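Local coordinates for protein bifunctional autolysin (Staphylococcus aureus subsp. aureus Mu50, PDB 6FXO) that probably cleaves the glycan strands of staphylococcal peptidoglycan as a family 73 N-acetylglucosaminidase, in an autolysin that also carries an amidase activity, at residues 186-191 / 196-201; 89-94 / 174-179; 12-17 / 44-49. One frame throughout, in Å; residues are numbered along the deposited sequence.

Contact 1 of 3, residues 186-191 / 196-201; sequences SYVKAG and YKMRWN
Tyr-187 and Met-198 bring the two backbones closest, with 7.0 Å between their CA atoms. A turn of chain here folds back on the helix that follows it, within the family 73 glucosaminidase region, which belongs to the lysozyme clan. Segment 186-191 has no regular secondary structure but makes a type I beta turn from Tyr-187 to Ala-190. Segment 196-201 is the rest of helix 195-200, which ends as Asn-201 takes a positive phi. Gly-191 and Lys-197 form the second backbone approach. Gly-191 itself has a positive phi of 94°, an angle that suits a residue without a side chain.

Met-198 has the largest share of the buried surface. Its CG stands opposite its own carbonyl carbon (chi1 -50°), and the extended chain beyond ends with the methyl CE at the turn. There CE meets one branch of Val-188, CG2, at an oblique crossing. The same methyl lies more loosely beside CB of Tyr-187, at 4.4 Å. The Tyr-187 ring is also approached by Met-198 CB. It is stacked with His-208 and meets Tyr-210 edge-to-face, so the turn is tied to the loop that follows the helix.

Lys-197 runs past Gly-191, just after the turn. Its aliphatic part passes the Gly-191 carbonyl, while NZ goes on to bond Asn-193 OD1 and to form a salt bridge with Asp-239. No hydrogen bond joins the two segments directly. Gln-192, next to the turn, bonds through NE2 to the Lys-197 carbonyl. The middle of the contact is apolar, and its nearest pair of side-chain atoms is Val-188 CG2 and Met-198 CE, 3.4 Å apart.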
ATOM      1  N   SER A 186      -8.726  -7.624  -0.501  1.00 72.44           N
ATOM      2  CA  SER A 186      -8.985  -7.449  -1.914  1.00 70.67           C
ATOM      3  C   SER A 186      -7.788  -7.358  -2.812  1.00 67.81           C
ATOM      4  O   SER A 186      -7.913  -7.619  -4.009  1.00 56.16           O
ATOM      5  CB  SER A 186      -9.903  -6.251  -2.151  1.00 71.65           C
ATOM      6  OG  SER A 186     -11.108  -6.671  -2.770  1.00 79.17           O
ATOM      7  N   TYR A 187      -6.625  -6.982  -2.273  1.00 65.52           N
ATOM      8  CA  TYR A 187      -5.535  -6.924  -3.214  1.00 56.47           C
ATOM      9  C   TYR A 187      -4.373  -7.785  -2.831  1.00 55.33           C
ATOM     10  O   TYR A 187      -3.984  -8.674  -3.586  1.00 53.25           O
ATOM     11  CB  TYR A 187      -5.145  -5.451  -3.477  1.00 57.55           C
ATOM     12  CG  TYR A 187      -5.961  -4.822  -4.591  1.00 51.22           C
ATOM     13  CD1 TYR A 187      -7.133  -4.124  -4.323  1.00 51.49           C
ATOM     14  CD2 TYR A 187      -5.570  -4.937  -5.911  1.00 40.46           C
ATOM     15  CE1 TYR A 187      -7.891  -3.566  -5.344  1.00 57.06           C
ATOM     16  CE2 TYR A 187      -6.320  -4.388  -6.943  1.00 50.98           C
ATOM     17  CZ  TYR A 187      -7.479  -3.699  -6.657  1.00 64.95           C
ATOM     18  OH  TYR A 187      -8.206  -3.156  -7.690  1.00 71.44           O
ATOM     19  N   VAL A 188      -3.843  -7.544  -1.644  1.00 56.44           N
ATOM     20  CA  VAL A 188      -2.710  -8.293  -1.128  1.00 56.38           C
ATOM     21  C   VAL A 188      -3.008  -9.784  -0.950  1.00 56.73           C
ATOM     22  O   VAL A 188      -2.112 -10.600  -1.145  1.00 59.80           O
ATOM     23  CB  VAL A 188      -2.304  -7.565   0.195  1.00 53.02           C
ATOM     24  CG1 VAL A 188      -1.040  -8.156   0.818  1.00 40.18           C
ATOM     25  CG2 VAL A 188      -2.119  -6.069  -0.058  1.00 39.95           C
ATOM     26  N   LYS A 189      -4.259 -10.142  -0.592  1.00 56.40           N
ATOM     27  CA  LYS A 189      -4.652 -11.530  -0.415  1.00 55.69           C
ATOM     28  C   LYS A 189      -5.170 -12.334  -1.595  1.00 61.63           C
ATOM     29  O   LYS A 189      -5.376 -13.543  -1.491  1.00 67.95           O
ATOM     30  CB  LYS A 189      -5.480 -11.705   0.894  1.00 61.22           C
ATOM     31  CG  LYS A 189      -4.830 -11.115   2.197  1.00 42.28           C
ATOM     32  CD  LYS A 189      -3.322 -11.406   2.434  1.00 44.21           C
ATOM     33  CE  LYS A 189      -3.028 -12.438   3.520  1.00 61.79           C
ATOM     34  NZ  LYS A 189      -1.569 -12.532   3.906  1.00 65.30           N
ATOM     35  N   ALA A 190      -5.345 -11.651  -2.732  1.00 60.10           N
ATOM     36  CA  ALA A 190      -5.839 -12.233  -3.981  1.00 62.26           C
ATOM     37  C   ALA A 190      -4.637 -12.408  -4.882  1.00 55.94           C
ATOM     38  O   ALA A 190      -4.737 -12.583  -6.092  1.00 63.58           O
ATOM     39  CB  ALA A 190      -6.837 -11.298  -4.635  1.00 63.86           C
ATOM     40  N   GLY A 191      -3.493 -12.342  -4.256  1.00 54.03           N
ATOM     41  CA  GLY A 191      -2.210 -12.484  -4.947  1.00 47.41           C
ATOM     42  C   GLY A 191      -1.461 -11.244  -5.424  1.00 43.90           C
ATOM     43  O   GLY A 191      -0.304 -11.344  -5.880  1.00 36.02           O
ATOM     44  N   TYR A 196       3.875  -3.548  -7.658  1.00 24.70           N
ATOM     45  CA  TYR A 196       3.998  -3.765  -9.045  1.00 34.56           C
ATOM     46  C   TYR A 196       2.857  -4.754  -9.496  1.00 45.38           C
ATOM     47  O   TYR A 196       2.203  -4.508 -10.503  1.00 48.15           O
ATOM     48  CB  TYR A 196       5.365  -4.383  -9.365  1.00 34.58           C
ATOM     49  CG  TYR A 196       5.716  -4.425 -10.831  1.00 50.11           C
ATOM     50  CD1 TYR A 196       5.308  -5.486 -11.646  1.00 47.49           C
ATOM     51  CD2 TYR A 196       6.462  -3.411 -11.414  1.00 51.10           C
ATOM     52  CE1 TYR A 196       5.634  -5.521 -13.010  1.00 32.57           C
ATOM     53  CE2 TYR A 196       6.792  -3.437 -12.759  1.00 58.20           C
ATOM     54  CZ  TYR A 196       6.378  -4.493 -13.551  1.00 42.65           C
ATOM     55  OH  TYR A 196       6.730  -4.497 -14.863  1.00 52.39           O
ATOM     56  N   LYS A 197       2.621  -5.839  -8.738  1.00 41.41           N
ATOM     57  CA  LYS A 197       1.596  -6.777  -9.095  1.00 39.23           C
ATOM     58  C   LYS A 197       0.256  -6.058  -9.040  1.00 42.46           C
ATOM     59  O   LYS A 197      -0.627  -6.365  -9.857  1.00 49.62           O
ATOM     60  CB  LYS A 197       1.605  -8.016  -8.182  1.00 32.09           C
ATOM     61  CG  LYS A 197       2.791  -9.009  -8.439  1.00 29.04           C
ATOM     62  CD  LYS A 197       2.964  -9.967  -7.211  1.00 35.35           C
ATOM     63  CE  LYS A 197       3.859 -11.222  -7.324  1.00 48.49           C
ATOM     64  NZ  LYS A 197       4.120 -11.943  -5.999  1.00 21.01           N
ATOM     65  N   MET A 198       0.115  -5.093  -8.107  1.00 34.74           N
ATOM     66  CA  MET A 198      -1.179  -4.386  -8.038  1.00 39.43           C
ATOM     67  C   MET A 198      -1.449  -3.507  -9.247  1.00 32.22           C
ATOM     68  O   MET A 198      -2.612  -3.323  -9.588  1.00 30.04           O
ATOM     69  CB  MET A 198      -1.383  -3.567  -6.754  1.00 37.12           C
ATOM     70  CG  MET A 198      -1.111  -4.313  -5.517  1.00 36.46           C
ATOM     71  SD  MET A 198      -1.210  -3.243  -4.087  1.00 36.07           S
ATOM     72  CE  MET A 198      -0.958  -4.402  -2.810  1.00 48.10           C
ATOM     73  N   ARG A 199      -0.382  -3.014  -9.868  1.00 30.04           N
ATOM     74  CA  ARG A 199      -0.483  -2.171 -11.020  1.00 35.11           C
ATOM     75  C   ARG A 199      -0.547  -2.883 -12.354  1.00 41.87           C
ATOM     76  O   ARG A 199      -1.480  -2.608 -13.106  1.00 38.82           O
ATOM     77  CB  ARG A 199       0.664  -1.113 -11.096  1.00 34.45           C
ATOM     78  CG  ARG A 199       0.606  -0.160 -12.369  1.00 28.90           C
ATOM     79  CD  ARG A 199      -0.737   0.658 -12.449  1.00 23.99           C
ATOM     80  NE  ARG A 199      -0.843   1.447 -13.664  1.00 33.44           N
ATOM     81  CZ  ARG A 199      -0.998   0.970 -14.885  1.00 61.42           C
ATOM     82  NH1 ARG A 199      -1.083  -0.353 -15.081  1.00 55.43           N
ATOM     83  NH2 ARG A 199      -1.049   1.796 -15.916  1.00 71.59           N
ATOM     84  N   TRP A 200       0.470  -3.746 -12.637  1.00 44.16           N
ATOM     85  CA  TRP A 200       0.615  -4.532 -13.847  1.00 53.71           C
ATOM     86  C   TRP A 200       0.095  -5.982 -13.821  1.00 52.78           C
ATOM     87  O   TRP A 200      -0.095  -6.574 -14.884  1.00 45.04           O
ATOM     88  CB  TRP A 200       2.096  -4.463 -14.207  1.00 51.10           C
ATOM     89  CG  TRP A 200       2.633  -3.072 -14.007  1.00 55.93           C
ATOM     90  CD1 TRP A 200       3.385  -2.621 -12.968  1.00 53.48           C
ATOM     91  CD2 TRP A 200       2.386  -1.940 -14.846  1.00 52.94           C
ATOM     92  NE1 TRP A 200       3.620  -1.267 -13.110  1.00 41.02           N
ATOM     93  CE2 TRP A 200       3.026  -0.829 -14.254  1.00 49.07           C
ATOM     94  CE3 TRP A 200       1.689  -1.757 -16.040  1.00 40.92           C
ATOM     95  CZ2 TRP A 200       2.985   0.447 -14.816  1.00 42.18           C
ATOM     96  CZ3 TRP A 200       1.650  -0.491 -16.597  1.00 55.80           C
ATOM     97  CH2 TRP A 200       2.294   0.591 -15.988  1.00 55.46           C
ATOM     98  N   ASN A 201      -0.130  -6.547 -12.613  1.00 55.20           N
ATOM     99  CA  ASN A 201      -0.615  -7.908 -12.481  1.00 51.18           C
ATOM    100  C   ASN A 201       0.152  -8.890 -13.363  1.00 49.73           C
ATOM    101  O   ASN A 201      -0.473  -9.418 -14.260  1.00 50.22           O
ATOM    102  CB  ASN A 201      -2.084  -7.982 -12.877  1.00 47.87           C
ATOM    103  CG  ASN A 201      -2.792  -9.193 -12.339  1.00 60.45           C
ATOM    104  OD1 ASN A 201      -2.362 -10.330 -12.562  1.00 68.77           O
ATOM    105  ND2 ASN A 201      -3.933  -9.047 -11.701  1.00 57.74           N
TER

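Contact 2 of 3, residues 89-94 / 174-179; sequences ENQGAA and KAIVGG
Ile-176 spreads its two branches toward different residues of segment 89-94. Its CG1 lies beside the backbone N (chi1 -72°) and carries CD1 outward, which leaves CG2 trans to that nitrogen. CD1 meets CG of Gln-91 at 3.6 Å. The Gln-91 chain is bent at chi2 (-95°), which turns its amide back to the Asn-90 N-H, a weak bond to OE1, while CG remains against the isoleucine. The Gln-91 and Ile-176 side chains cross at a slant.

The other branch, CG2, packs on Ala-94. It lies 4.0 Å from Ala-94 CB and 3.8 Å from the Ala-94 carbonyl O. Val-177 adds a looser touch: its CG2 is 4.5 Å from Ala-94 O. The nearest backbone approach is between the CA atoms of Ala-94 and Ile-176, at 6.6 Å. The small side chain of Ala-94 is consistent with this close approach.

The contact joins the start of helix 92-102 to helix 172-180, both inside the family 73 glucosaminidase region. Gln-91 is the N-cap residue of the first helix. The Gly-92 N-H of that helix is bonded to Asn-79 OD1, which ties its start to helix 75-82. Around the contact, Gln-91 also touches Val-172, Ala-94 touches Ser-173, and Ile-176 reaches Val-146 in a loop.

No hydrogen bond or salt bridge crosses between the segments. The helices meet here through methyl and methylene groups, partly against the Ala-94 carbonyl, so the contact itself probably rests on apolar packing.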
ATOM      1  N   GLU A  89      -0.664   8.118  18.239  1.00 93.41           N
ATOM      2  CA  GLU A  89       0.619   8.563  18.725  1.00100.96           C
ATOM      3  C   GLU A  89       1.369   7.356  19.223  1.00112.00           C
ATOM      4  O   GLU A  89       2.519   7.141  18.852  1.00116.84           O
ATOM      5  CB  GLU A  89       0.360   9.561  19.875  1.00117.10           C
ATOM      6  CG  GLU A  89       1.344  10.706  20.028  1.00132.65           C
ATOM      7  CD  GLU A  89       2.029  10.731  21.391  1.00146.05           C
ATOM      8  OE1 GLU A  89       1.502  11.407  22.299  1.00154.13           O
ATOM      9  OE2 GLU A  89       3.081  10.079  21.540  1.00155.48           O
ATOM     10  N   ASN A  90       0.715   6.546  20.031  1.00116.92           N
ATOM     11  CA  ASN A  90       1.392   5.365  20.520  1.00114.85           C
ATOM     12  C   ASN A  90       0.759   4.226  19.767  1.00108.43           C
ATOM     13  O   ASN A  90       0.276   4.435  18.666  1.00107.74           O
ATOM     14  CB  ASN A  90       1.286   5.225  22.051  1.00114.82           C
ATOM     15  CG  ASN A  90       2.660   5.257  22.685  1.00118.54           C
ATOM     16  OD1 ASN A  90       3.214   6.335  22.912  1.00123.38           O
ATOM     17  ND2 ASN A  90       3.290   4.130  23.005  1.00116.13           N
ATOM     18  N   GLN A  91       0.711   3.060  20.369  1.00103.14           N
ATOM     19  CA  GLN A  91       0.145   1.839  19.810  1.00100.43           C
ATOM     20  C   GLN A  91       0.769   1.204  18.609  1.00 92.61           C
ATOM     21  O   GLN A  91       0.080   0.734  17.710  1.00 84.07           O
ATOM     22  CB  GLN A  91      -1.411   1.913  19.626  1.00 98.30           C
ATOM     23  CG  GLN A  91      -2.069   3.178  19.050  1.00106.59           C
ATOM     24  CD  GLN A  91      -2.557   4.138  20.123  1.00120.66           C
ATOM     25  OE1 GLN A  91      -1.854   5.062  20.539  1.00124.14           O
ATOM     26  NE2 GLN A  91      -3.769   3.915  20.599  1.00125.89           N
ATOM     27  N   GLY A  92       2.093   1.167  18.583  1.00 86.87           N
ATOM     28  CA  GLY A  92       2.732   0.539  17.447  1.00 90.88           C
ATOM     29  C   GLY A  92       2.553  -0.937  17.748  1.00 91.53           C
ATOM     30  O   GLY A  92       2.745  -1.811  16.911  1.00 88.99           O
ATOM     31  N   ALA A  93       2.169  -1.183  19.000  1.00 89.16           N
ATOM     32  CA  ALA A  93       1.923  -2.467  19.561  1.00 82.91           C
ATOM     33  C   ALA A  93       0.629  -2.925  19.032  1.00 80.46           C
ATOM     34  O   ALA A  93       0.503  -4.083  18.651  1.00 81.97           O
ATOM     35  CB  ALA A  93       1.840  -2.340  21.069  1.00 85.44           C
ATOM     36  N   ALA A  94      -0.355  -2.023  19.017  1.00 79.56           N
ATOM     37  CA  ALA A  94      -1.634  -2.472  18.491  1.00 75.70           C
ATOM     38  C   ALA A  94      -1.422  -2.785  17.026  1.00 65.59           C
ATOM     39  O   ALA A  94      -2.054  -3.682  16.461  1.00 53.72           O
ATOM     40  CB  ALA A  94      -2.677  -1.383  18.647  1.00 74.45           C
ATOM     41  N   LYS A 174      -8.093  -0.534  19.724  1.00 81.50           N
ATOM     42  CA  LYS A 174      -9.252  -1.305  19.297  1.00 83.79           C
ATOM     43  C   LYS A 174      -9.683  -0.972  17.876  1.00 84.82           C
ATOM     44  O   LYS A 174      -9.946  -1.896  17.108  1.00 77.14           O
ATOM     45  CB  LYS A 174     -10.437  -1.090  20.268  1.00 85.74           C
ATOM     46  CG  LYS A 174     -10.318  -1.822  21.612  1.00 91.19           C
ATOM     47  CD  LYS A 174     -11.438  -1.434  22.611  1.00100.14           C
ATOM     48  CE  LYS A 174     -11.362  -2.207  23.918  1.00116.90           C
ATOM     49  NZ  LYS A 174     -12.421  -1.820  24.902  1.00121.46           N
ATOM     50  N   ALA A 175      -9.776   0.335  17.511  1.00 81.11           N
ATOM     51  CA  ALA A 175     -10.183   0.608  16.147  1.00 69.25           C
ATOM     52  C   ALA A 175      -9.128   0.019  15.238  1.00 60.94           C
ATOM     53  O   ALA A 175      -9.421  -0.470  14.147  1.00 52.94           O
ATOM     54  CB  ALA A 175     -10.303   2.103  15.919  1.00 66.97           C
ATOM     55  N   ILE A 176      -7.882   0.058  15.700  1.00 50.91           N
ATOM     56  CA  ILE A 176      -6.822  -0.498  14.889  1.00 45.67           C
ATOM     57  C   ILE A 176      -6.950  -2.009  14.717  1.00 44.64           C
ATOM     58  O   ILE A 176      -6.732  -2.519  13.610  1.00 44.09           O
ATOM     59  CB  ILE A 176      -5.475  -0.160  15.570  1.00 41.67           C
ATOM     60  CG1 ILE A 176      -5.194   1.306  15.407  1.00 32.05           C
ATOM     61  CG2 ILE A 176      -4.330  -1.038  15.023  1.00 42.95           C
ATOM     62  CD1 ILE A 176      -4.073   1.923  16.295  1.00 25.74           C
ATOM     63  N   VAL A 177      -7.358  -2.735  15.778  1.00 45.19           N
ATOM     64  CA  VAL A 177      -7.436  -4.157  15.524  1.00 48.17           C
ATOM     65  C   VAL A 177      -8.557  -4.539  14.642  1.00 45.05           C
ATOM     66  O   VAL A 177      -8.358  -5.299  13.697  1.00 43.76           O
ATOM     67  CB  VAL A 177      -7.342  -5.055  16.778  1.00 56.22           C
ATOM     68  CG1 VAL A 177      -7.043  -6.496  16.363  1.00 51.79           C
ATOM     69  CG2 VAL A 177      -6.255  -4.546  17.717  1.00 63.18           C
ATOM     70  N   GLY A 178      -9.734  -4.005  14.895  1.00 49.16           N
ATOM     71  CA  GLY A 178     -10.833  -4.368  14.044  1.00 53.90           C
ATOM     72  C   GLY A 178     -10.735  -3.785  12.647  1.00 57.35           C
ATOM     73  O   GLY A 178     -11.156  -4.495  11.712  1.00 47.97           O
ATOM     74  N   GLY A 179     -10.142  -2.540  12.466  1.00 50.77           N
ATOM     75  CA  GLY A 179     -10.087  -2.039  11.111  1.00 49.95           C
ATOM     76  C   GLY A 179      -9.069  -2.791  10.309  1.00 47.44           C
ATOM     77  O   GLY A 179      -9.212  -2.937   9.084  1.00 40.08           O
TER

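Contact 3 of 3, residues 12-17 / 44-49; sequences MTLNQV and DVKHAM
Leu-14 and Met-49 meet where the first turn of helix 14-22 lies against helix 42-49. Leu-14 CD1 is 4.1 Å from Met-49 CB. The same methyl is 3.6 Å from the Lys-46 carbonyl O, and CD2 is 3.7 Å from that oxygen. The forked end of the leucine faces the Lys-46 carbonyl oxygen. Its CG is trans to the backbone N (chi1 177°), which carries the fork across to the other helix. CD2 also lies beside the aliphatic CG of Lys-46, at 4.2 Å.

Deeper in the contact, Val-17 meets the end of Met-49. Val-17 CG2 touches the methyl CE at 3.4 Å, and the two side chains cross at an angle. The methionine is bent at its last torsion (chi3 53°). That bend turns CE onto the valine, where it also lies 3.6 Å from the Val-17 backbone carbon C. No hydrogen bond crosses between the two segments.

Around these groups lie further residues, mostly of helix 14-22. Thr-13 is the N-cap of helix 14-22, and its OG1 accepts a weak bond from Asn-15 N. Ala-18 and Gln-21, further along that helix, also touch Met-49, and Ala-18 meets Lys-46. Tyr-243 touches Val-17 from the C-terminal end of the chain.

The arrangement is a helix-to-helix contact with an apolar interior. Two buried residues, Val-17 and Met-49, form the inner part, while Leu-14 and Lys-46 are partly exposed. It joins two helices near the N-terminus of the chain, beside the two-stranded parallel sheet of strands 4-9 and 237-242.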
ATOM      1  N   MET A  12       9.004 -14.123 -20.619  1.00154.07           N
ATOM      2  CA  MET A  12       8.293 -13.244 -21.520  1.00135.26           C
ATOM      3  C   MET A  12       9.155 -12.104 -21.923  1.00126.85           C
ATOM      4  O   MET A  12      10.375 -12.176 -21.879  1.00127.36           O
ATOM      5  CB  MET A  12       7.142 -12.630 -20.766  1.00118.38           C
ATOM      6  CG  MET A  12       5.853 -13.232 -21.023  1.00105.92           C
ATOM      7  SD  MET A  12       4.796 -12.154 -20.066  1.00106.03           S
ATOM      8  CE  MET A  12       3.349 -12.879 -20.335  1.00114.14           C
ATOM      9  N   THR A  13       8.510 -11.021 -22.298  1.00123.55           N
ATOM     10  CA  THR A  13       9.318  -9.887 -22.691  1.00120.56           C
ATOM     11  C   THR A  13       8.609  -8.602 -22.371  1.00106.41           C
ATOM     12  O   THR A  13       7.388  -8.524 -22.418  1.00103.95           O
ATOM     13  CB  THR A  13       9.713 -10.002 -24.167  1.00125.77           C
ATOM     14  OG1 THR A  13      10.488  -8.857 -24.527  1.00131.59           O
ATOM     15  CG2 THR A  13       8.518 -10.131 -25.076  1.00129.96           C
ATOM     16  N   LEU A  14       9.395  -7.588 -22.036  1.00 95.47           N
ATOM     17  CA  LEU A  14       8.897  -6.274 -21.700  1.00 88.36           C
ATOM     18  C   LEU A  14       8.181  -5.667 -22.889  1.00 91.40           C
ATOM     19  O   LEU A  14       7.244  -4.895 -22.708  1.00 92.84           O
ATOM     20  CB  LEU A  14      10.100  -5.408 -21.303  1.00 83.01           C
ATOM     21  CG  LEU A  14       9.840  -3.946 -20.975  1.00 89.52           C
ATOM     22  CD1 LEU A  14       9.083  -3.828 -19.671  1.00 88.04           C
ATOM     23  CD2 LEU A  14      11.167  -3.225 -20.860  1.00 84.40           C
ATOM     24  N   ASN A  15       8.620  -6.025 -24.107  1.00 94.70           N
ATOM     25  CA  ASN A  15       8.009  -5.506 -25.314  1.00 95.14           C
ATOM     26  C   ASN A  15       6.577  -5.979 -25.432  1.00 85.00           C
ATOM     27  O   ASN A  15       5.689  -5.211 -25.797  1.00 81.57           O
ATOM     28  CB  ASN A  15       8.805  -6.016 -26.497  1.00107.32           C
ATOM     29  CG  ASN A  15       9.990  -5.170 -26.862  1.00136.68           C
ATOM     30  OD1 ASN A  15      10.694  -4.658 -25.982  1.00148.85           O
ATOM     31  ND2 ASN A  15      10.349  -5.073 -28.133  1.00152.56           N
ATOM     32  N   GLN A  16       6.368  -7.255 -25.097  1.00 72.92           N
ATOM     33  CA  GLN A  16       5.077  -7.936 -25.130  1.00 68.89           C
ATOM     34  C   GLN A  16       4.202  -7.439 -24.023  1.00 65.62           C
ATOM     35  O   GLN A  16       3.062  -7.042 -24.253  1.00 59.62           O
ATOM     36  CB  GLN A  16       5.255  -9.466 -24.935  1.00 66.68           C
ATOM     37  CG  GLN A  16       4.289 -10.402 -25.695  1.00 86.46           C
ATOM     38  CD  GLN A  16       4.494 -11.865 -25.309  1.00109.15           C
ATOM     39  OE1 GLN A  16       5.573 -12.428 -25.517  1.00121.13           O
ATOM     40  NE2 GLN A  16       3.445 -12.573 -24.820  1.00108.62           N
ATOM     41  N   VAL A  17       4.753  -7.430 -22.813  1.00 67.21           N
ATOM     42  CA  VAL A  17       3.916  -6.957 -21.698  1.00 71.47           C
ATOM     43  C   VAL A  17       3.460  -5.507 -21.744  1.00 64.52           C
ATOM     44  O   VAL A  17       2.378  -5.187 -21.259  1.00 64.02           O
ATOM     45  CB  VAL A  17       4.519  -7.330 -20.332  1.00 68.44           C
ATOM     46  CG1 VAL A  17       4.459  -8.836 -20.125  1.00 67.70           C
ATOM     47  CG2 VAL A  17       5.946  -6.826 -20.218  1.00 61.82           C
ATOM     48  N   ASP A  44       6.251   5.165 -22.651  1.00 90.53           N
ATOM     49  CA  ASP A  44       5.793   5.600 -21.339  1.00 87.80           C
ATOM     50  C   ASP A  44       5.447   4.439 -20.409  1.00 91.00           C
ATOM     51  O   ASP A  44       5.670   4.507 -19.200  1.00 94.21           O
ATOM     52  CB  ASP A  44       4.570   6.499 -21.556  1.00 84.06           C
ATOM     53  CG  ASP A  44       4.874   7.976 -21.676  1.00 74.46           C
ATOM     54  OD1 ASP A  44       5.676   8.349 -22.563  1.00 67.82           O
ATOM     55  OD2 ASP A  44       4.241   8.769 -20.958  1.00 81.19           O
ATOM     56  N   VAL A  45       4.907   3.371 -20.995  1.00 86.61           N
ATOM     57  CA  VAL A  45       4.509   2.168 -20.284  1.00 75.48           C
ATOM     58  C   VAL A  45       5.669   1.199 -20.137  1.00 65.22           C
ATOM     59  O   VAL A  45       5.810   0.579 -19.096  1.00 61.34           O
ATOM     60  CB  VAL A  45       3.318   1.524 -21.037  1.00 67.54           C
ATOM     61  CG1 VAL A  45       2.821   0.276 -20.316  1.00 53.00           C
ATOM     62  CG2 VAL A  45       2.189   2.533 -21.207  1.00 69.32           C
ATOM     63  N   LYS A  46       6.487   1.074 -21.192  1.00 63.15           N
ATOM     64  CA  LYS A  46       7.652   0.206 -21.258  1.00 72.93           C
ATOM     65  C   LYS A  46       8.715   0.640 -20.226  1.00 75.86           C
ATOM     66  O   LYS A  46       9.451  -0.197 -19.713  1.00 79.50           O
ATOM     67  CB  LYS A  46       8.158   0.206 -22.731  1.00 76.42           C
ATOM     68  CG  LYS A  46       9.654   0.085 -23.052  1.00 98.71           C
ATOM     69  CD  LYS A  46       9.876   0.436 -24.564  1.00124.76           C
ATOM     70  CE  LYS A  46      11.290   0.301 -25.112  1.00124.96           C
ATOM     71  NZ  LYS A  46      11.426   0.795 -26.534  1.00108.16           N
ATOM     72  N   HIS A  47       8.754   1.943 -19.906  1.00 68.40           N
ATOM     73  CA  HIS A  47       9.714   2.527 -18.940  1.00 60.74           C
ATOM     74  C   HIS A  47       9.249   2.444 -17.486  1.00 43.28           C
ATOM     75  O   HIS A  47      10.028   2.248 -16.576  1.00 34.68           O
ATOM     76  CB  HIS A  47      10.025   3.993 -19.330  1.00 55.96           C
ATOM     77  CG  HIS A  47      10.932   4.744 -18.409  1.00 60.60           C
ATOM     78  ND1 HIS A  47      10.458   5.742 -17.583  1.00 60.26           N
ATOM     79  CD2 HIS A  47      12.283   4.778 -18.318  1.00 68.15           C
ATOM     80  CE1 HIS A  47      11.492   6.367 -17.026  1.00 58.34           C
ATOM     81  NE2 HIS A  47      12.610   5.803 -17.458  1.00 51.72           N
ATOM     82  N   ALA A  48       7.984   2.650 -17.299  1.00 36.25           N
ATOM     83  CA  ALA A  48       7.356   2.614 -16.010  1.00 41.08           C
ATOM     84  C   ALA A  48       7.211   1.163 -15.493  1.00 42.20           C
ATOM     85  O   ALA A  48       7.093   0.946 -14.288  1.00 43.02           O
ATOM     86  CB  ALA A  48       6.013   3.268 -16.103  1.00 28.65           C
ATOM     87  N   MET A  49       7.265   0.211 -16.433  1.00 41.57           N
ATOM     88  CA  MET A  49       7.137  -1.246 -16.206  1.00 38.71           C
ATOM     89  C   MET A  49       8.447  -2.039 -16.147  1.00 36.62           C
ATOM     90  O   MET A  49       8.523  -3.162 -15.619  1.00 34.82           O
ATOM     91  CB  MET A  49       6.332  -1.837 -17.374  1.00 33.99           C
ATOM     92  CG  MET A  49       4.867  -1.779 -17.205  1.00 43.79           C
ATOM     93  SD  MET A  49       4.078  -2.414 -18.714  1.00 47.92           S
ATOM     94  CE  MET A  49       4.839  -3.922 -18.875  1.00 40.75           C
TER

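Overall arrangement
Along the chain the order is contact 3, then contact 2, as judged by where each closes, then contact 1. Contacts 1 and 3 lie on the same side of the chain's centre, with their own centres 18 Å apart. They touch: helix 195-200, which carries one side of contact 1, packs through Trp-200 on helix 42-49 of contact 3. Tyr-196 OH lies close to Met-49 O, probably as a hydrogen bond, though the modelled distance is short and doubtful. Contact 2 lies on the opposite side, 25 Å from contact 1 and 40 Å from contact 3, centre to centre. Helices 172-180 and 195-200 follow each other in sequence, so the chain between them links the two sides. Contacts 1 and 2 both lie in the glucosaminidase region.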